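Local coordinates for aminopeptidase C (Lactobacillus rhamnosus, PDB 4K7C), which probably acts as a papain-like cysteine aminopeptidase, removing residues from the amino termini of peptides, at residues G68-F73 / M362-V367; E106-F111 / L178-D183; E290-N295 / N428-P433. All blocks are in the same frame, centred on the assembly; numbering follows the deposited sequence.

Contact 1 lies almost at the centre of the chain and joins the cysteine and histidine of what is probably the active site; contacts 2 and 3 are structural and lie farther out. The centres of contacts 1 and 2 are about 23 Å apart, yet the two meet where W71 CZ2 packs 3.9 Å from K107 NZ, between consecutive helices 70-87 and 96-117. Contact 3 is centred about 22 Å from contact 1, their nearest atoms about 7 Å apart. Contacts 2 and 3 are about 27 Å apart between centres and do not touch. In sequence, contact 2 is nested inside the loop closed by contact 1, whereas contacts 1 and 3 interlace.

Contact 1 (G68-F73 / M362-V367); sequences GRCWMF and MTHAMV
C70 meets H364 and A365 where the start of helix 70-87 faces the start of strand 364-374. The pairing has the geometry of the cysteine-histidine pair of papain-like peptidases, and N385, whose OD1 is hydrogen-bonded to H364 NE2, is consistent with the asparagine that usually completes the triad; these roles are inferred from the family. C70 is modelled in two conformers; the contacts of its SG belong to one of them and are to that extent tentative.

Of polar bonds across the contact there is one, from A365 N to C70 SG, 3.3 Å long and reasonably straight at 155°. With chi1 at 64°, SG sits between the backbone N and the carbonyl carbon of its own residue, and from there it can reach both this amide and the imidazole. Its distance to H364 ND1 is 3.5 Å. The imidazole is brought in by a chi1 of -170°, and C70 CB comes within 3.0 Å of H364 ND1, obliquely to the ring. W387 packs against the same ring.

Apolar packing completes the contact. A365 CB rests 3.5 Å from W71 CA, and the small methyl of alanine suits so close an approach to a helix backbone. The W71 indole leads away from the strand, with NE1 bonded to D138 O.

R69 occupies the N-cap, so C70 stands in the first turn of helix 70-87. Strand 315-319 pairs with strand 364-374 at a classic bulge, where T363 and H364 both face S319, and its W316 touches A365. Helix 96-117 packs against W71 and M72.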
loop_
_atom_site.group_PDB
_atom_site.type_symbol
_atom_site.label_atom_id
_atom_site.label_comp_id
_atom_site.label_asym_id
_atom_site.label_seq_id
_atom_site.Cartn_x
_atom_site.Cartn_y
_atom_site.Cartn_z
ATOM N N GLY A 68 21.898 -14.295 -7.710
ATOM C CA GLY A 68 23.334 -13.863 -7.611
ATOM C C GLY A 68 24.042 -13.870 -8.969
ATOM O O GLY A 68 25.199 -14.324 -9.071
ATOM N N ARG A 69 23.421 -13.257 -9.981
ATOM C CA ARG A 69 23.871 -13.370 -11.338
ATOM C C ARG A 69 24.624 -12.098 -11.755
ATOM O O ARG A 69 24.786 -11.866 -12.937
ATOM C CB ARG A 69 22.696 -13.616 -12.319
ATOM C CG ARG A 69 22.055 -14.926 -12.141
ATOM C CD ARG A 69 20.881 -15.162 -13.079
ATOM N NE ARG A 69 19.811 -14.180 -12.849
ATOM C CZ ARG A 69 18.807 -13.950 -13.654
ATOM N NH1 ARG A 69 18.689 -14.541 -14.856
ATOM N NH2 ARG A 69 17.905 -13.049 -13.295
ATOM N N CYS A 70 25.142 -11.323 -10.786
ATOM C CA CYS A 70 25.741 -10.017 -11.137
ATOM C C CYS A 70 26.807 -10.170 -12.237
ATOM O O CYS A 70 26.730 -9.490 -13.239
ATOM C CB CYS A 70 26.314 -9.358 -9.896
ATOM S SG CYS A 70 27.636 -10.362 -9.283
ATOM N N TRP A 71 27.677 -11.176 -12.102
ATOM C CA TRP A 71 28.798 -11.409 -13.040
ATOM C C TRP A 71 28.318 -11.566 -14.485
ATOM O O TRP A 71 28.901 -11.014 -15.380
ATOM C CB TRP A 71 29.603 -12.616 -12.613
ATOM C CG TRP A 71 28.857 -13.957 -12.601
ATOM C CD1 TRP A 71 27.758 -14.315 -11.843
ATOM C CD2 TRP A 71 29.204 -15.120 -13.360
ATOM N NE1 TRP A 71 27.395 -15.594 -12.112
ATOM C CE2 TRP A 71 28.295 -16.135 -12.998
ATOM C CE3 TRP A 71 30.187 -15.399 -14.293
ATOM C CZ2 TRP A 71 28.365 -17.411 -13.534
ATOM C CZ3 TRP A 71 30.269 -16.694 -14.810
ATOM C CH2 TRP A 71 29.383 -17.660 -14.435
HETATM N N MSE A 72 27.193 -12.260 -14.653
HETATM C CA MSE A 72 26.561 -12.455 -15.965
HETATM C C MSE A 72 25.917 -11.198 -16.509
HETATM O O MSE A 72 26.095 -10.826 -17.640
HETATM C CB MSE A 72 25.457 -13.515 -15.922
HETATM C CG MSE A 72 25.816 -14.807 -15.339
HETATM SE SE MSE A 72 24.185 -15.909 -15.402
HETATM C CE MSE A 72 25.259 -17.290 -14.593
ATOM N N PHE A 73 25.158 -10.519 -15.655
ATOM C CA PHE A 73 24.524 -9.256 -16.010
ATOM C C PHE A 73 25.574 -8.257 -16.437
ATOM O O PHE A 73 25.414 -7.589 -17.487
ATOM C CB PHE A 73 23.636 -8.693 -14.857
ATOM C CG PHE A 73 22.253 -9.298 -14.845
ATOM C CD1 PHE A 73 21.153 -8.552 -15.257
ATOM C CD2 PHE A 73 22.063 -10.569 -14.460
ATOM C CE1 PHE A 73 19.897 -9.091 -15.280
ATOM C CE2 PHE A 73 20.801 -11.152 -14.469
ATOM C CZ PHE A 73 19.719 -10.415 -14.930
HETATM N N MSE A 362 35.936 -9.941 -3.384
HETATM C CA MSE A 362 34.900 -9.573 -4.394
HETATM C C MSE A 362 33.618 -10.283 -4.077
HETATM O O MSE A 362 33.615 -11.475 -3.851
HETATM C CB MSE A 362 35.245 -9.887 -5.884
HETATM C CG MSE A 362 33.984 -9.874 -6.787
HETATM SE SE MSE A 362 34.490 -10.322 -8.661
HETATM C CE MSE A 362 33.010 -9.868 -9.785
ATOM N N THR A 363 32.528 -9.531 -4.025
ATOM C CA THR A 363 31.214 -10.015 -3.741
ATOM C C THR A 363 30.208 -9.645 -4.867
ATOM O O THR A 363 29.103 -10.177 -4.897
ATOM C CB THR A 363 30.665 -9.466 -2.427
ATOM O OG1 THR A 363 30.508 -8.054 -2.579
ATOM C CG2 THR A 363 31.604 -9.792 -1.248
ATOM N N HIS A 364 30.565 -8.726 -5.760
ATOM C CA HIS A 364 29.609 -8.202 -6.763
ATOM C C HIS A 364 30.383 -7.703 -8.002
ATOM O O HIS A 364 31.446 -7.108 -7.925
ATOM C CB HIS A 364 28.763 -7.079 -6.123
ATOM C CG HIS A 364 27.601 -6.611 -6.959
ATOM N ND1 HIS A 364 26.722 -7.485 -7.577
ATOM C CD2 HIS A 364 27.155 -5.361 -7.257
ATOM C CE1 HIS A 364 25.801 -6.789 -8.242
ATOM N NE2 HIS A 364 26.040 -5.502 -8.055
ATOM N N ALA A 365 29.825 -7.952 -9.170
ATOM C CA ALA A 365 30.410 -7.528 -10.455
ATOM C C ALA A 365 29.472 -6.428 -10.969
ATOM O O ALA A 365 28.219 -6.593 -10.951
ATOM C CB ALA A 365 30.405 -8.701 -11.483
HETATM N N MSE A 366 30.075 -5.383 -11.488
HETATM C CA MSE A 366 29.373 -4.270 -12.119
HETATM C C MSE A 366 30.228 -3.846 -13.312
HETATM O O MSE A 366 31.179 -4.508 -13.679
HETATM C CB MSE A 366 29.026 -3.136 -11.112
HETATM C CG MSE A 366 28.139 -3.664 -9.974
HETATM SE SE MSE A 366 27.768 -2.251 -8.634
HETATM C CE MSE A 366 29.543 -2.137 -7.813
ATOM N N VAL A 367 29.888 -2.693 -13.904
ATOM C CA VAL A 367 30.526 -2.174 -15.073
ATOM C C VAL A 367 30.849 -0.665 -14.857
ATOM O O VAL A 367 29.985 0.119 -14.466
ATOM C CB VAL A 367 29.622 -2.405 -16.344
ATOM C CG1 VAL A 367 30.250 -1.737 -17.582
ATOM C CG2 VAL A 367 29.326 -3.837 -16.580
#

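Contact 2 (E106-F111 / L178-D183)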
loop_
_atom_site.group_PDB
_atom_site.type_symbol
_atom_site.label_atom_id
_atom_site.label_comp_id
_atom_site.label_asym_id
_atom_site.label_seq_id
_atom_site.Cartn_x
_atom_site.Cartn_y
_atom_site.Cartn_z
ATOM N N GLU A 106 26.603 -26.862 -16.443
ATOM C CA GLU A 106 28.081 -27.100 -16.534
ATOM C C GLU A 106 28.628 -27.207 -15.140
ATOM O O GLU A 106 29.364 -28.120 -14.850
ATOM C CB GLU A 106 28.774 -25.997 -17.310
ATOM C CG GLU A 106 28.488 -26.079 -18.808
ATOM C CD GLU A 106 29.299 -27.183 -19.567
ATOM O OE1 GLU A 106 30.233 -27.839 -19.014
ATOM O OE2 GLU A 106 28.941 -27.394 -20.772
ATOM N N LYS A 107 28.164 -26.349 -14.222
ATOM C CA LYS A 107 28.624 -26.491 -12.810
ATOM C C LYS A 107 28.267 -27.843 -12.154
ATOM O O LYS A 107 29.009 -28.277 -11.318
ATOM C CB LYS A 107 28.134 -25.321 -11.965
ATOM C CG LYS A 107 28.841 -24.021 -12.194
ATOM C CD LYS A 107 28.182 -22.860 -11.400
ATOM C CE LYS A 107 29.084 -21.676 -11.398
ATOM N NZ LYS A 107 28.277 -20.452 -11.087
ATOM N N SER A 108 27.124 -28.448 -12.508
ATOM C CA SER A 108 26.696 -29.765 -12.027
ATOM C C SER A 108 27.749 -30.845 -12.406
ATOM O O SER A 108 28.330 -31.507 -11.534
ATOM C CB SER A 108 25.243 -30.085 -12.507
ATOM O OG SER A 108 24.238 -29.108 -12.079
ATOM N N ASN A 109 28.138 -30.850 -13.670
ATOM C CA ASN A 109 29.220 -31.680 -14.187
ATOM C C ASN A 109 30.596 -31.369 -13.577
ATOM O O ASN A 109 31.336 -32.307 -13.187
ATOM C CB ASN A 109 29.315 -31.494 -15.699
ATOM C CG ASN A 109 30.256 -32.508 -16.339
ATOM O OD1 ASN A 109 29.999 -33.716 -16.195
ATOM N ND2 ASN A 109 31.259 -32.052 -17.009
ATOM N N TYR A 110 30.907 -30.078 -13.495
ATOM C CA TYR A 110 32.113 -29.639 -12.774
ATOM C C TYR A 110 32.212 -30.181 -11.368
ATOM O O TYR A 110 33.236 -30.758 -11.017
ATOM C CB TYR A 110 32.282 -28.097 -12.817
ATOM C CG TYR A 110 33.709 -27.639 -12.732
ATOM C CD1 TYR A 110 34.412 -27.363 -13.879
ATOM C CD2 TYR A 110 34.350 -27.449 -11.533
ATOM C CE1 TYR A 110 35.702 -26.925 -13.866
ATOM C CE2 TYR A 110 35.679 -27.017 -11.513
ATOM C CZ TYR A 110 36.345 -26.784 -12.684
ATOM O OH TYR A 110 37.646 -26.335 -12.739
ATOM N N PHE A 111 31.116 -30.091 -10.601
ATOM C CA PHE A 111 31.041 -30.618 -9.266
ATOM C C PHE A 111 31.286 -32.145 -9.242
ATOM O O PHE A 111 32.050 -32.643 -8.421
ATOM C CB PHE A 111 29.678 -30.269 -8.641
ATOM C CG PHE A 111 29.443 -30.923 -7.309
ATOM C CD1 PHE A 111 29.921 -30.360 -6.130
ATOM C CD2 PHE A 111 28.672 -32.060 -7.239
ATOM C CE1 PHE A 111 29.664 -31.003 -4.918
ATOM C CE2 PHE A 111 28.445 -32.719 -6.078
ATOM C CZ PHE A 111 28.927 -32.179 -4.872
ATOM N N LEU A 178 20.941 -30.132 -3.114
ATOM C CA LEU A 178 20.552 -31.376 -2.447
ATOM C C LEU A 178 20.845 -32.542 -3.376
ATOM O O LEU A 178 21.512 -33.544 -3.030
ATOM C CB LEU A 178 19.112 -31.322 -2.099
ATOM C CG LEU A 178 18.380 -32.633 -1.807
ATOM C CD1 LEU A 178 19.057 -33.447 -0.714
ATOM C CD2 LEU A 178 16.906 -32.438 -1.493
ATOM N N LYS A 179 20.429 -32.346 -4.627
ATOM C CA LYS A 179 20.644 -33.371 -5.688
ATOM C C LYS A 179 22.168 -33.683 -5.845
ATOM O O LYS A 179 22.592 -34.872 -5.874
ATOM C CB LYS A 179 20.038 -32.892 -7.024
ATOM C CG LYS A 179 20.270 -33.827 -8.206
ATOM C CD LYS A 179 19.724 -35.216 -8.014
ATOM C CE LYS A 179 19.525 -35.980 -9.321
ATOM N NZ LYS A 179 20.705 -35.981 -10.130
ATOM N N LEU A 180 22.988 -32.652 -5.948
ATOM C CA LEU A 180 24.403 -32.822 -6.162
ATOM C C LEU A 180 25.056 -33.499 -4.998
ATOM O O LEU A 180 25.857 -34.450 -5.186
ATOM C CB LEU A 180 25.104 -31.532 -6.459
ATOM C CG LEU A 180 24.693 -30.784 -7.702
ATOM C CD1 LEU A 180 25.352 -29.421 -7.741
ATOM C CD2 LEU A 180 24.978 -31.627 -8.977
ATOM N N ARG A 181 24.635 -33.126 -3.793
ATOM C CA ARG A 181 25.168 -33.823 -2.587
ATOM C C ARG A 181 24.804 -35.308 -2.498
ATOM O O ARG A 181 25.634 -36.174 -2.151
ATOM C CB ARG A 181 24.735 -33.040 -1.317
ATOM C CG ARG A 181 25.445 -31.751 -1.094
ATOM C CD ARG A 181 24.869 -31.054 0.135
ATOM N NE ARG A 181 25.511 -29.762 0.332
ATOM C CZ ARG A 181 24.922 -28.582 0.473
ATOM N NH1 ARG A 181 23.592 -28.425 0.411
ATOM N NH2 ARG A 181 25.707 -27.558 0.758
ATOM N N LYS A 182 23.589 -35.658 -2.834
ATOM C CA LYS A 182 23.109 -36.995 -2.857
ATOM C C LYS A 182 23.919 -37.780 -3.874
ATOM O O LYS A 182 24.303 -38.917 -3.628
ATOM C CB LYS A 182 21.657 -37.049 -3.271
ATOM C CG LYS A 182 21.156 -38.457 -3.452
ATOM C CD LYS A 182 19.698 -38.500 -3.822
ATOM C CE LYS A 182 19.201 -39.953 -3.755
ATOM N NZ LYS A 182 19.558 -40.554 -5.010
ATOM N N ASP A 183 24.079 -37.184 -5.035
ATOM C CA ASP A 183 24.907 -37.818 -6.091
ATOM C C ASP A 183 26.401 -37.957 -5.688
ATOM O O ASP A 183 27.085 -38.930 -6.099
ATOM C CB ASP A 183 24.771 -37.039 -7.386
ATOM C CG ASP A 183 23.434 -37.210 -8.055
ATOM O OD1 ASP A 183 22.680 -38.179 -7.751
ATOM O OD2 ASP A 183 23.158 -36.352 -8.942
#
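NZ of K179, the residue before the L180 that packs on S108 and F111, is gripped by three carboxylates. D183 OD2, one turn along helix 170-192, takes it at 2.8 Å through its syn lone pair, while E210 and D211 of helix 197-219 form two further salt bridges to it. A long, flexible lysine suits this place, since its amine can reach acids on its own helix and on the next. D183 OD2 also receives a weak bond from Y112 OH, which ties the cluster to helix 96-117.

Between the segments themselves the contact is made by carbon. F111, its CG anti to the backbone N at chi1 173°, extends across to helix 170-192, where its CE2 lies 3.6 Å from L180 CB. The two side chains run past one another, pointing contrary ways. The ring also offers an edge: CE2 stands 3.2 Å from L180 O, near the ring plane, probably a weakly favourable C-H to carbonyl approach. L180 CD2, still beside the F111 ring, reaches to 3.9 Å from S108 CB. Serine is small enough to admit that methyl, and its OG turns back to bond K104 O one turn earlier in its own helix.

The local axes run nearly parallel, 25° apart and 10.8 Å at closest approach, wide enough for a phenylalanine and a leucine to lie between them. R181 leaves helix 170-192 on a side away from segment 106-111, where NE bonds L132 O and NH1 makes a salt bridge to E359 of a second subunit.

Chemically, then, a largely apolar seam joins the helices, with the K179 cluster directly beside it; D183, E210 and D211 probably offset the lysine's charge and fix the position of its amine.

Contact 3 (E290-N295 / N428-P433)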
loop_
_atom_site.group_PDB
_atom_site.type_symbol
_atom_site.label_atom_id
_atom_site.label_comp_id
_atom_site.label_asym_id
_atom_site.label_seq_id
_atom_site.Cartn_x
_atom_site.Cartn_y
_atom_site.Cartn_z
ATOM N N GLU A 290 40.207 -21.925 -18.419
ATOM C CA GLU A 290 40.300 -21.781 -16.965
ATOM C C GLU A 290 40.402 -20.339 -16.561
ATOM O O GLU A 290 40.638 -19.492 -17.350
ATOM C CB GLU A 290 41.532 -22.529 -16.421
ATOM C CG GLU A 290 41.495 -24.045 -16.621
ATOM C CD GLU A 290 42.783 -24.719 -16.171
ATOM O OE1 GLU A 290 43.761 -24.018 -15.777
ATOM O OE2 GLU A 290 42.804 -25.966 -16.190
ATOM N N VAL A 291 40.223 -20.085 -15.273
ATOM C CA VAL A 291 40.414 -18.746 -14.681
ATOM C C VAL A 291 41.918 -18.412 -14.711
ATOM O O VAL A 291 42.762 -19.232 -14.277
ATOM C CB VAL A 291 39.815 -18.730 -13.226
ATOM C CG1 VAL A 291 40.174 -17.450 -12.426
ATOM C CG2 VAL A 291 38.297 -18.933 -13.268
ATOM N N ARG A 292 42.207 -17.215 -15.212
ATOM C CA ARG A 292 43.568 -16.602 -15.195
ATOM C C ARG A 292 43.530 -15.119 -14.810
ATOM O O ARG A 292 42.922 -14.308 -15.514
ATOM C CB ARG A 292 44.160 -16.740 -16.627
ATOM C CG ARG A 292 44.601 -18.150 -17.041
ATOM C CD ARG A 292 45.691 -18.813 -16.193
ATOM N NE ARG A 292 46.002 -20.136 -16.729
ATOM C CZ ARG A 292 45.425 -21.280 -16.415
ATOM N NH1 ARG A 292 44.502 -21.345 -15.481
ATOM N NH2 ARG A 292 45.823 -22.418 -17.035
ATOM N N HIS A 293 44.075 -14.770 -13.633
ATOM C CA HIS A 293 44.132 -13.437 -13.176
ATOM C C HIS A 293 45.592 -12.957 -13.224
ATOM O O HIS A 293 46.478 -13.642 -12.700
ATOM C CB HIS A 293 43.683 -13.361 -11.699
ATOM C CG HIS A 293 42.275 -13.754 -11.437
ATOM N ND1 HIS A 293 41.213 -13.145 -12.069
ATOM C CD2 HIS A 293 41.745 -14.587 -10.515
ATOM C CE1 HIS A 293 40.082 -13.666 -11.608
ATOM N NE2 HIS A 293 40.379 -14.554 -10.678
ATOM N N LEU A 294 45.788 -11.792 -13.777
ATOM C CA LEU A 294 47.058 -11.057 -13.764
ATOM C C LEU A 294 47.010 -10.005 -12.636
ATOM O O LEU A 294 46.230 -9.026 -12.707
ATOM C CB LEU A 294 47.272 -10.370 -15.107
ATOM C CG LEU A 294 48.421 -9.437 -15.346
ATOM C CD1 LEU A 294 49.675 -10.271 -15.186
ATOM C CD2 LEU A 294 48.324 -8.796 -16.694
ATOM N N ASN A 295 47.842 -10.211 -11.619
ATOM C CA ASN A 295 47.925 -9.284 -10.515
ATOM C C ASN A 295 48.824 -8.123 -10.810
ATOM O O ASN A 295 50.001 -8.321 -11.162
ATOM C CB ASN A 295 48.460 -9.997 -9.293
ATOM C CG ASN A 295 48.057 -9.288 -8.014
ATOM O OD1 ASN A 295 47.074 -8.522 -7.988
ATOM N ND2 ASN A 295 48.797 -9.500 -6.974
ATOM N N ASN A 428 53.720 -16.266 -21.549
ATOM C CA ASN A 428 54.706 -17.131 -20.846
ATOM C C ASN A 428 54.156 -17.966 -19.701
ATOM O O ASN A 428 54.606 -19.078 -19.468
ATOM C CB ASN A 428 55.889 -16.328 -20.336
ATOM C CG ASN A 428 56.685 -15.663 -21.432
ATOM O OD1 ASN A 428 56.663 -16.070 -22.595
ATOM N ND2 ASN A 428 57.372 -14.592 -21.065
ATOM N N GLU A 429 53.172 -17.446 -18.945
ATOM C CA GLU A 429 52.668 -18.136 -17.785
ATOM C C GLU A 429 51.338 -18.779 -17.984
ATOM O O GLU A 429 50.835 -19.459 -17.094
ATOM C CB GLU A 429 52.606 -17.136 -16.607
ATOM C CG GLU A 429 53.993 -16.624 -16.135
ATOM C CD GLU A 429 53.980 -15.711 -14.923
ATOM O OE1 GLU A 429 53.011 -15.803 -14.134
ATOM O OE2 GLU A 429 54.966 -14.956 -14.735
ATOM N N TYR A 430 50.759 -18.637 -19.164
ATOM C CA TYR A 430 49.395 -19.152 -19.351
ATOM C C TYR A 430 49.239 -20.598 -18.899
ATOM O O TYR A 430 48.309 -20.916 -18.207
ATOM C CB TYR A 430 48.877 -18.920 -20.811
ATOM C CG TYR A 430 47.373 -19.192 -20.887
ATOM C CD1 TYR A 430 46.445 -18.186 -20.586
ATOM C CD2 TYR A 430 46.889 -20.450 -21.163
ATOM C CE1 TYR A 430 45.107 -18.418 -20.612
ATOM C CE2 TYR A 430 45.538 -20.712 -21.166
ATOM C CZ TYR A 430 44.652 -19.695 -20.861
ATOM O OH TYR A 430 43.276 -19.927 -20.923
ATOM N N ASP A 431 50.170 -21.505 -19.244
ATOM C CA ASP A 431 50.005 -22.938 -18.877
ATOM C C ASP A 431 50.553 -23.301 -17.533
ATOM O O ASP A 431 50.295 -24.391 -17.064
ATOM C CB ASP A 431 50.651 -23.848 -19.921
ATOM C CG ASP A 431 50.054 -23.659 -21.293
ATOM O OD1 ASP A 431 48.812 -23.544 -21.439
ATOM O OD2 ASP A 431 50.840 -23.593 -22.247
ATOM N N LYS A 432 51.300 -22.403 -16.902
ATOM C CA LYS A 432 51.883 -22.646 -15.565
ATOM C C LYS A 432 51.542 -21.510 -14.571
ATOM O O LYS A 432 52.403 -20.889 -14.038
ATOM C CB LYS A 432 53.426 -22.763 -15.678
ATOM C CG LYS A 432 54.053 -21.556 -16.388
ATOM C CD LYS A 432 55.588 -21.490 -16.423
ATOM C CE LYS A 432 56.045 -20.027 -16.416
ATOM N NZ LYS A 432 57.430 -19.753 -16.893
ATOM N N PRO A 433 50.259 -21.179 -14.404
ATOM C CA PRO A 433 49.990 -20.113 -13.434
ATOM C C PRO A 433 50.318 -20.543 -11.964
ATOM O O PRO A 433 50.289 -21.698 -11.609
ATOM C CB PRO A 433 48.497 -19.855 -13.667
ATOM C CG PRO A 433 47.959 -21.248 -13.931
ATOM C CD PRO A 433 49.029 -21.867 -14.837
HETATM O O HOH W 1 41.576 -18.135 -19.736
HETATM O O HOH W 2 42.601 -22.326 -19.975
#
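A contact centred on one arginine, mixing hydrogen bonds and stacking, joins the loop leading into strand 293-295 to the type I turn E429-K432 that follows on from helix 420-429. R292 carries it, touching both Y430 and P433. Its NE donates to Y430 O at 2.8 Å, in the carbonyl plane, and NH2 adds a weak bond to the same oxygen.

The flat guanidinium is packed as well as bonded. P433 CG sits 3.5 Å above its plane, over the centre, where the proline ring's compact carbons suit a flat cation. R292 CZ also lies above the face of the Y430 ring in a cation-pi contact, 4.9 Å from the centroid, with the two planes 42° apart. Chi1 of -73°, with CG anti to the carbonyl carbon, sets R292 CG 3.6 Å from Y430 CE1, and the bend at chi2 turns the rest of the chain toward Y430 O.

Charge is met from within the loop: NH1 and NH2 both grip E290 OE1, and NH1 also bonds V291 O. Together these bonds hold the guanidinium against rotation. Two waters link Y430 OH to E290, one at its backbone O and the other at its N.

Strand 293-295 lies between strands 260-264 and 275-279, and T278 of the latter touches both R292 and P433. After the turn, the chain continues into strand 434-436, which pairs in parallel with strand 275-279.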